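Local coordinates for protein glutathione peroxidase (Schistosoma mansoni, PDB 2V1M) that catalyses the reduction of hydrogen peroxide by glutathione, giving glutathione disulfide and water, and belongs to the glutathione peroxidase family of the thioredoxin clan, at residues C34-A40 with N133-V139; P71-F75 with I104-G108. One frame throughout, in Å; residues are numbered along the deposited sequence.

Contact 1 (C34-A40 with N133-V139); sequences CLIVNVA and NFSKFLV
Cys34 and Val139 begin an antiparallel pairing of strands 34-39 and 136-139, whose axes come within 4.7 Å. Each backbone N of this hydrogen-bonded pair donates to the other's O, while CB packs on CB. Leu35 faces Leu138 in a non-hydrogen-bonded pair; Leu35 CG stands anti to the backbone N (chi1 -173°), and Leu35 CD1 swings across to Lys136 CB, 4.0 Å away. Ile36 and Phe137 form the next hydrogen-bonded pair, with Ile36 N 2.8 Å from Phe137 O in a nearly straight bond. Ile36 CD1 reaches obliquely to Val139 CG2. Val37 lies side by side with Lys136, CG2 against CG, and its CG1 also meets Phe134 CD1.

Beyond Val37 the regular pairing ends, and backbone, side-chain and water bonds mix. Asn38 O receives a 2.7 Å bond from Phe134 N, while Asn38 OD1 takes a weak one from Ser135 N. Asn38 CG sits between backbone N and carbonyl carbon (chi1 61°), turning the amide toward 133-135; ND2 donates to Trp132 O and to a water that also donates to Asn133 OD1. Val39 lays its CA-H over one face of the Phe134 ring, 4.2 Å from the centroid, a CH-pi contact, and Val39 CG1 touches Phe134 CE1 at 3.6 Å. Ala40 O lies at the edge of the ring, 3.2 Å from Phe134 CZ, and Ala40 CB rests on the Asn133 amide.

This is the central antiparallel pairing of the thioredoxin-fold sheet. Strand 65-71 bonds to the other edge of 34-39. Helix 46-60 covers the face carrying Leu35 and Val37, touching Leu35 through Leu53; Lys136 NZ donates to Phe134 O, Thr153 O and Asn49 OD1, the last in that helix. Helix 113-121 covers Ile36 and Phe137 on the opposite face.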
ATOM      1  N   CYS A  34      -0.742  -3.831  -8.448  1.00  3.12           N
ATOM      2  CA  CYS A  34      -0.409  -2.944  -7.356  1.00  2.86           C
ATOM      3  C   CYS A  34      -0.396  -3.678  -6.035  1.00  2.87           C
ATOM      4  O   CYS A  34      -1.260  -4.530  -5.767  1.00  3.86           O
ATOM      5  CB  CYS A  34      -1.398  -1.762  -7.253  1.00  3.11           C
ATOM      6  SG  CYS A  34      -1.459  -0.720  -8.723  1.00  4.78           S
ATOM      7  N   LEU A  35       0.575  -3.320  -5.198  1.00  2.78           N
ATOM      8  CA  LEU A  35       0.638  -3.796  -3.826  1.00  2.83           C
ATOM      9  C   LEU A  35       0.470  -2.571  -2.937  1.00  2.65           C
ATOM     10  O   LEU A  35       1.310  -1.660  -2.987  1.00  3.22           O
ATOM     11  CB  LEU A  35       1.965  -4.508  -3.541  1.00  3.07           C
ATOM     12  CG  LEU A  35       2.001  -5.180  -2.151  1.00  4.75           C
ATOM     13  CD1 LEU A  35       1.002  -6.362  -2.058  1.00  5.67           C
ATOM     14  CD2 LEU A  35       3.434  -5.620  -1.846  1.00  7.14           C
ATOM     15  N   ILE A  36      -0.652  -2.506  -2.209  1.00  2.74           N
ATOM     16  CA  ILE A  36      -1.019  -1.323  -1.446  1.00  2.79           C
ATOM     17  C   ILE A  36      -0.796  -1.612   0.031  1.00  2.72           C
ATOM     18  O   ILE A  36      -1.399  -2.586   0.584  1.00  2.90           O
ATOM     19  CB  ILE A  36      -2.489  -0.906  -1.749  1.00  2.76           C
ATOM     20  CG1 ILE A  36      -2.645  -0.675  -3.266  1.00  3.05           C
ATOM     21  CG2 ILE A  36      -2.813   0.330  -0.913  1.00  3.11           C
ATOM     22  CD1 ILE A  36      -4.039  -0.237  -3.697  1.00  4.12           C
ATOM     23  N   VAL A  37       0.042  -0.801   0.658  1.00  2.53           N
ATOM     24  CA  VAL A  37       0.522  -1.087   2.020  1.00  2.59           C
ATOM     25  C   VAL A  37       0.287   0.134   2.878  1.00  2.51           C
ATOM     26  O   VAL A  37       0.649   1.246   2.491  1.00  3.00           O
ATOM     27  CB  VAL A  37       2.055  -1.410   1.966  1.00  2.63           C
ATOM     28  CG1 VAL A  37       2.536  -1.866   3.368  1.00  3.03           C
ATOM     29  CG2 VAL A  37       2.348  -2.438   0.918  1.00  3.20           C
ATOM     30  N   ASN A  38      -0.333  -0.031   4.063  1.00  2.53           N
ATOM     31  CA  ASN A  38      -0.384   1.061   5.042  1.00  2.65           C
ATOM     32  C   ASN A  38       0.876   0.978   5.890  1.00  2.74           C
ATOM     33  O   ASN A  38       1.255  -0.109   6.310  1.00  2.73           O
ATOM     34  CB  ASN A  38      -1.662   1.022   5.876  1.00  3.03           C
ATOM     35  CG  ASN A  38      -1.813  -0.273   6.705  1.00  2.90           C
ATOM     36  OD1 ASN A  38      -1.921  -1.377   6.143  1.00  2.81           O
ATOM     37  ND2 ASN A  38      -1.864  -0.131   8.034  1.00  3.18           N
ATOM     38  N   VAL A  39       1.543   2.128   6.088  1.00  2.69           N
ATOM     39  CA  VAL A  39       2.874   2.130   6.659  1.00  2.69           C
ATOM     40  C   VAL A  39       2.936   3.014   7.894  1.00  2.72           C
ATOM     41  O   VAL A  39       2.038   3.814   8.188  1.00  2.94           O
ATOM     42  CB  VAL A  39       3.937   2.558   5.592  1.00  2.55           C
ATOM     43  CG1 VAL A  39       3.952   1.575   4.437  1.00  3.08           C
ATOM     44  CG2 VAL A  39       3.679   3.988   5.096  1.00  3.18           C
ATOM     45  N   ALA A  40       4.045   2.842   8.638  1.00  2.96           N
ATOM     46  CA  ALA A  40       4.365   3.642   9.817  1.00  3.00           C
ATOM     47  C   ALA A  40       5.869   3.578  10.019  1.00  3.13           C
ATOM     48  O   ALA A  40       6.483   2.506   9.826  1.00  3.32           O
ATOM     49  CB  ALA A  40       3.657   3.109  11.059  1.00  3.79           C
ATOM     50  N   ASN A 133      -0.258  -1.617  11.488  1.00  2.92           N
ATOM     51  CA  ASN A 133       0.571  -1.149  10.374  1.00  3.05           C
ATOM     52  C   ASN A 133       1.016  -2.326   9.503  1.00  2.87           C
ATOM     53  O   ASN A 133       1.232  -3.440   9.979  1.00  3.23           O
ATOM     54  CB  ASN A 133       1.772  -0.392  10.921  1.00  3.19           C
ATOM     55  CG  ASN A 133       1.380   0.657  11.930  1.00  3.09           C
ATOM     56  OD1 ASN A 133       0.626   1.595  11.626  1.00  3.21           O
ATOM     57  ND2 ASN A 133       1.861   0.482  13.163  1.00  3.41           N
ATOM     58  N   PHE A 134       1.238  -2.022   8.221  1.00  2.87           N
ATOM     59  CA  PHE A 134       1.823  -2.939   7.246  1.00  2.75           C
ATOM     60  C   PHE A 134       0.921  -4.095   6.842  1.00  2.70           C
ATOM     61  O   PHE A 134       1.407  -5.167   6.507  1.00  3.10           O
ATOM     62  CB  PHE A 134       3.225  -3.416   7.657  1.00  2.99           C
ATOM     63  CG  PHE A 134       4.197  -2.265   7.789  1.00  3.21           C
ATOM     64  CD1 PHE A 134       4.726  -1.649   6.657  1.00  2.92           C
ATOM     65  CD2 PHE A 134       4.600  -1.799   9.046  1.00  3.32           C
ATOM     66  CE1 PHE A 134       5.623  -0.606   6.749  1.00  3.33           C
ATOM     67  CE2 PHE A 134       5.492  -0.740   9.137  1.00  3.68           C
ATOM     68  CZ  PHE A 134       6.013  -0.132   8.026  1.00  3.69           C
ATOM     69  N   SER A 135      -0.398  -3.876   6.821  0.50  2.86           N
ATOM     70  CA  SER A 135      -1.235  -4.810   6.058  0.50  3.02           C
ATOM     71  C   SER A 135      -0.965  -4.565   4.560  0.50  2.72           C
ATOM     72  O   SER A 135      -0.417  -3.515   4.162  0.50  2.85           O
ATOM     73  CB  SER A 135      -2.709  -4.556   6.351  0.50  3.82           C
ATOM     74  OG  SER A 135      -3.491  -5.691   6.048  0.25  5.33           O
ATOM     75  N   LYS A 136      -1.318  -5.551   3.726  1.00  2.68           N
ATOM     76  CA  LYS A 136      -1.078  -5.488   2.285  1.00  2.80           C
ATOM     77  C   LYS A 136      -2.303  -5.919   1.515  1.00  2.84           C
ATOM     78  O   LYS A 136      -2.920  -6.949   1.842  1.00  3.66           O
ATOM     79  CB  LYS A 136       0.123  -6.350   1.848  1.00  3.07           C
ATOM     80  CG  LYS A 136       1.454  -5.984   2.475  1.00  3.14           C
ATOM     81  CD  LYS A 136       1.798  -6.721   3.800  1.00  2.70           C
ATOM     82  CE  LYS A 136       3.153  -6.258   4.288  1.00  3.16           C
ATOM     83  NZ  LYS A 136       3.494  -6.774   5.647  1.00  2.98           N
ATOM     84  N   PHE A 137      -2.648  -5.177   0.453  1.00  2.77           N
ATOM     85  CA  PHE A 137      -3.668  -5.603  -0.522  1.00  2.55           C
ATOM     86  C   PHE A 137      -3.014  -5.740  -1.879  1.00  2.51           C
ATOM     87  O   PHE A 137      -2.245  -4.851  -2.314  1.00  3.35           O
ATOM     88  CB  PHE A 137      -4.829  -4.609  -0.632  1.00  2.89           C
ATOM     89  CG  PHE A 137      -5.720  -4.586   0.570  1.00  2.51           C
ATOM     90  CD1 PHE A 137      -6.908  -5.306   0.594  1.00  2.65           C
ATOM     91  CD2 PHE A 137      -5.382  -3.840   1.703  1.00  2.83           C
ATOM     92  CE1 PHE A 137      -7.763  -5.264   1.691  1.00  3.25           C
ATOM     93  CE2 PHE A 137      -6.220  -3.785   2.794  1.00  3.62           C
ATOM     94  CZ  PHE A 137      -7.400  -4.511   2.804  1.00  3.21           C
ATOM     95  N   LEU A 138      -3.314  -6.842  -2.568  1.00  2.61           N
ATOM     96  CA  LEU A 138      -2.803  -7.110  -3.901  1.00  3.02           C
ATOM     97  C   LEU A 138      -3.952  -6.885  -4.899  1.00  2.94           C
ATOM     98  O   LEU A 138      -5.047  -7.450  -4.769  1.00  2.95           O
ATOM     99  CB  LEU A 138      -2.299  -8.544  -3.978  1.00  3.16           C
ATOM    100  CG  LEU A 138      -1.749  -9.004  -5.320  1.00  4.33           C
ATOM    101  CD1 LEU A 138      -0.560  -8.135  -5.762  1.00  5.35           C
ATOM    102  CD2 LEU A 138      -1.370 -10.476  -5.258  1.00  6.21           C
ATOM    103  N   VAL A 139      -3.654  -6.044  -5.898  1.00  3.08           N
ATOM    104  CA  VAL A 139      -4.618  -5.554  -6.887  1.00  2.84           C
ATOM    105  C   VAL A 139      -4.108  -5.957  -8.265  1.00  2.77           C
ATOM    106  O   VAL A 139      -2.936  -5.712  -8.624  1.00  3.17           O
ATOM    107  CB  VAL A 139      -4.743  -4.036  -6.761  1.00  3.16           C
ATOM    108  CG1 VAL A 139      -5.721  -3.462  -7.828  1.00  4.15           C
ATOM    109  CG2 VAL A 139      -5.156  -3.605  -5.361  1.00  3.82           C
TER
HETATM  110  O   HOH W   1      -0.171   2.037   9.011  1.00  3.24           O

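Contact 2 (P71-F75 with I104-G108); sequences PCNQF and IKVNG
Pro71 O accepts a 3.0 Å bond from Ile104 N, nearly straight at the hydrogen (164°), and this backbone bond joins two irregular segments whose end-to-end directions differ by 36°. Beside it, Cys72 CA approaches Ile104 O in a CA-H...O contact, and a water links Asn73 N to the same oxygen.

Gln74 carries most of the remaining contact. Its side chain runs out extended past CG and crosses Lys105 at about a right angle, the amide lying against Lys105 CB and CG. Gln74 OE1 is gripped twice: Asn107 N, 3.0 Å away, comes in the carbonyl plane on a lone pair, whereas Val106 N, at 2.8 Å, stands above that plane. Gln74 NE2 completes the clasp by donating to Asn107 O, 3.1 Å off and nearly in the amide plane of Gln74. Three bonds thus fix the rotation of this amide. Val106 CG2 packs on Cys72 SG. At the ring edge, Val106 CG2 lies 3.7 Å from Phe75 CE2. Asn107 ND2 also meets that edge, its amide 87° from the ring plane, while OD1 bonds Ile130 N and Lys119 NZ.

The contact ties the loop after strand 65-71 to the one leading into helix 113-121. Tyr115 of that helix touches Ile104 and Val106, and Asn38 of strand 33-39 meets Val106.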
ATOM      1  N   PRO A  71       0.965   6.227   4.579  1.00  2.84           N
ATOM      2  CA  PRO A  71       1.197   6.417   6.025  1.00  3.24           C
ATOM      3  C   PRO A  71      -0.138   6.511   6.754  1.00  2.95           C
ATOM      4  O   PRO A  71      -1.108   7.071   6.252  1.00  3.12           O
ATOM      5  CB  PRO A  71       1.946   7.759   6.095  1.00  3.28           C
ATOM      6  CG  PRO A  71       2.623   7.881   4.693  1.00  3.49           C
ATOM      7  CD  PRO A  71       1.546   7.344   3.784  1.00  3.23           C
ATOM      8  N   CYS A  72      -0.141   5.998   7.989  1.00  3.14           N
ATOM      9  CA  CYS A  72      -1.370   6.013   8.797  1.00  3.45           C
ATOM     10  C   CYS A  72      -0.958   5.979  10.257  1.00  3.22           C
ATOM     11  O   CYS A  72      -0.125   5.152  10.648  1.00  3.21           O
ATOM     12  CB  CYS A  72      -2.228   4.762   8.446  1.00  3.32           C
ATOM     13  SG  CYS A  72      -3.686   4.587   9.494  1.00  3.39           S
ATOM     14  N   ASN A  73      -1.538   6.897  11.054  1.00  3.16           N
ATOM     15  CA  ASN A  73      -1.214   7.038  12.464  1.00  3.33           C
ATOM     16  C   ASN A  73      -2.299   6.441  13.396  1.00  3.62           C
ATOM     17  O   ASN A  73      -2.396   6.869  14.555  1.00  5.19           O
ATOM     18  CB  ASN A  73      -0.960   8.512  12.828  1.00  3.87           C
ATOM     19  CG  ASN A  73      -0.239   8.646  14.161  1.00  3.76           C
ATOM     20  OD1 ASN A  73       0.610   7.828  14.512  1.00  4.09           O
ATOM     21  ND2 ASN A  73      -0.563   9.682  14.910  1.00  5.82           N
ATOM     22  N   GLN A  74      -3.092   5.479  12.907  1.00  3.26           N
ATOM     23  CA  GLN A  74      -4.149   4.896  13.729  1.00  3.34           C
ATOM     24  C   GLN A  74      -3.686   3.768  14.634  1.00  3.53           C
ATOM     25  O   GLN A  74      -4.506   3.284  15.432  1.00  4.60           O
ATOM     26  CB  GLN A  74      -5.320   4.431  12.865  1.00  3.53           C
ATOM     27  CG  GLN A  74      -6.060   5.595  12.262  1.00  4.06           C
ATOM     28  CD  GLN A  74      -7.271   5.128  11.482  1.00  3.60           C
ATOM     29  OE1 GLN A  74      -7.147   4.400  10.488  1.00  3.75           O
ATOM     30  NE2 GLN A  74      -8.465   5.517  11.955  1.00  5.02           N
ATOM     31  N   PHE A  75      -2.419   3.327  14.541  1.00  3.20           N
ATOM     32  CA  PHE A  75      -1.965   2.120  15.221  1.00  3.59           C
ATOM     33  C   PHE A  75      -0.810   2.460  16.164  1.00  3.51           C
ATOM     34  O   PHE A  75       0.339   2.521  15.744  1.00  4.19           O
ATOM     35  CB  PHE A  75      -1.601   1.041  14.191  1.00  3.40           C
ATOM     36  CG  PHE A  75      -2.738   0.735  13.242  1.00  3.47           C
ATOM     37  CD1 PHE A  75      -3.881   0.060  13.703  1.00  4.50           C
ATOM     38  CD2 PHE A  75      -2.711   1.218  11.946  1.00  3.60           C
ATOM     39  CE1 PHE A  75      -4.943  -0.178  12.830  1.00  4.71           C
ATOM     40  CE2 PHE A  75      -3.772   0.962  11.076  1.00  4.14           C
ATOM     41  CZ  PHE A  75      -4.891   0.254  11.533  1.00  4.57           C
ATOM     42  N   ILE A 104      -3.243   9.074   5.787  1.00  3.21           N
ATOM     43  CA  ILE A 104      -4.672   8.837   5.745  1.00  3.64           C
ATOM     44  C   ILE A 104      -5.083   7.999   6.944  1.00  3.35           C
ATOM     45  O   ILE A 104      -4.250   7.456   7.702  1.00  4.31           O
ATOM     46  CB  ILE A 104      -5.080   8.105   4.457  1.00  3.87           C
ATOM     47  CG1 ILE A 104      -4.381   6.744   4.342  1.00  4.73           C
ATOM     48  CG2 ILE A 104      -4.849   9.021   3.223  1.00  6.66           C
ATOM     49  CD1 ILE A 104      -5.016   5.798   3.306  1.00  5.37           C
ATOM     50  N   LYS A 105      -6.392   7.844   7.087  1.00  3.37           N
ATOM     51  CA  LYS A 105      -6.975   6.809   7.970  1.00  3.44           C
ATOM     52  C   LYS A 105      -7.390   5.624   7.084  1.00  3.68           C
ATOM     53  O   LYS A 105      -7.793   5.785   5.914  1.00  3.29           O
ATOM     54  CB  LYS A 105      -8.170   7.362   8.730  1.00  4.04           C
ATOM     55  CG  LYS A 105      -7.698   8.374   9.791  1.00  4.21           C
ATOM     56  CD  LYS A 105      -8.891   9.066  10.456  1.00  5.61           C
ATOM     57  CE  LYS A 105      -8.368   9.947  11.584  1.00  9.10           C
ATOM     58  NZ  LYS A 105      -9.475  10.474  12.409  0.50  9.26           N
ATOM     59  N   VAL A 106      -7.289   4.440   7.680  1.00  3.29           N
ATOM     60  CA  VAL A 106      -7.690   3.178   7.026  1.00  3.24           C
ATOM     61  C   VAL A 106      -8.914   2.517   7.670  1.00  3.29           C
ATOM     62  O   VAL A 106      -9.543   1.680   7.028  1.00  3.81           O
ATOM     63  CB  VAL A 106      -6.519   2.178   6.929  1.00  3.16           C
ATOM     64  CG1 VAL A 106      -5.332   2.805   6.197  1.00  3.87           C
ATOM     65  CG2 VAL A 106      -6.105   1.666   8.320  1.00  3.45           C
ATOM     66  N   ASN A 107      -9.229   2.911   8.913  1.00  3.51           N
ATOM     67  CA  ASN A 107     -10.391   2.420   9.642  1.00  4.25           C
ATOM     68  C   ASN A 107     -11.298   3.568  10.059  1.00  4.54           C
ATOM     69  O   ASN A 107     -10.862   4.707  10.178  1.00  4.65           O
ATOM     70  CB  ASN A 107      -9.992   1.624  10.887  1.00  4.81           C
ATOM     71  CG  ASN A 107      -9.352   0.295  10.575  1.00  4.24           C
ATOM     72  OD1 ASN A 107      -9.662  -0.375   9.581  1.00  4.62           O
ATOM     73  ND2 ASN A 107      -8.459  -0.114  11.440  1.00  4.78           N
ATOM     74  N   GLY A 108     -12.567   3.223  10.282  1.00  5.23           N
ATOM     75  CA  GLY A 108     -13.562   4.184  10.711  1.00  6.68           C
ATOM     76  C   GLY A 108     -14.173   4.954   9.577  1.00  6.09           C
ATOM     77  O   GLY A 108     -13.842   4.758   8.415  1.00  6.06           O
TER
HETATM   78  O   HOH W   2      -3.704   8.492  10.255  1.00  8.39           O

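How the contacts relate
Contact 2 adjoins the C-terminal end of strand 34-39, where 133-135 of contact 1 passes, with centres 12 Å apart, and both its segments fall between those of contact 1 in sequence. The two touch directly: Val39 O lies 3.1 Å from Cys72 N, a probable hydrogen bond continuing the sheet, and Val39 CG2 packs on Pro71. The Phe75 ring bridges them, Phe75 CD2 3.4 Å from Asn133 OD1 and Phe75 CE2 3.8 Å from Asn38 ND2. Asn133 also leads to the active site: its ND2 bonds an oxygen of the residue at position 43, changed in this structure to cysteinesulfonic acid and probably the catalytic position. Contact 2 therefore adjoins, through Phe75, a residue hydrogen-bonded to the modified cysteine.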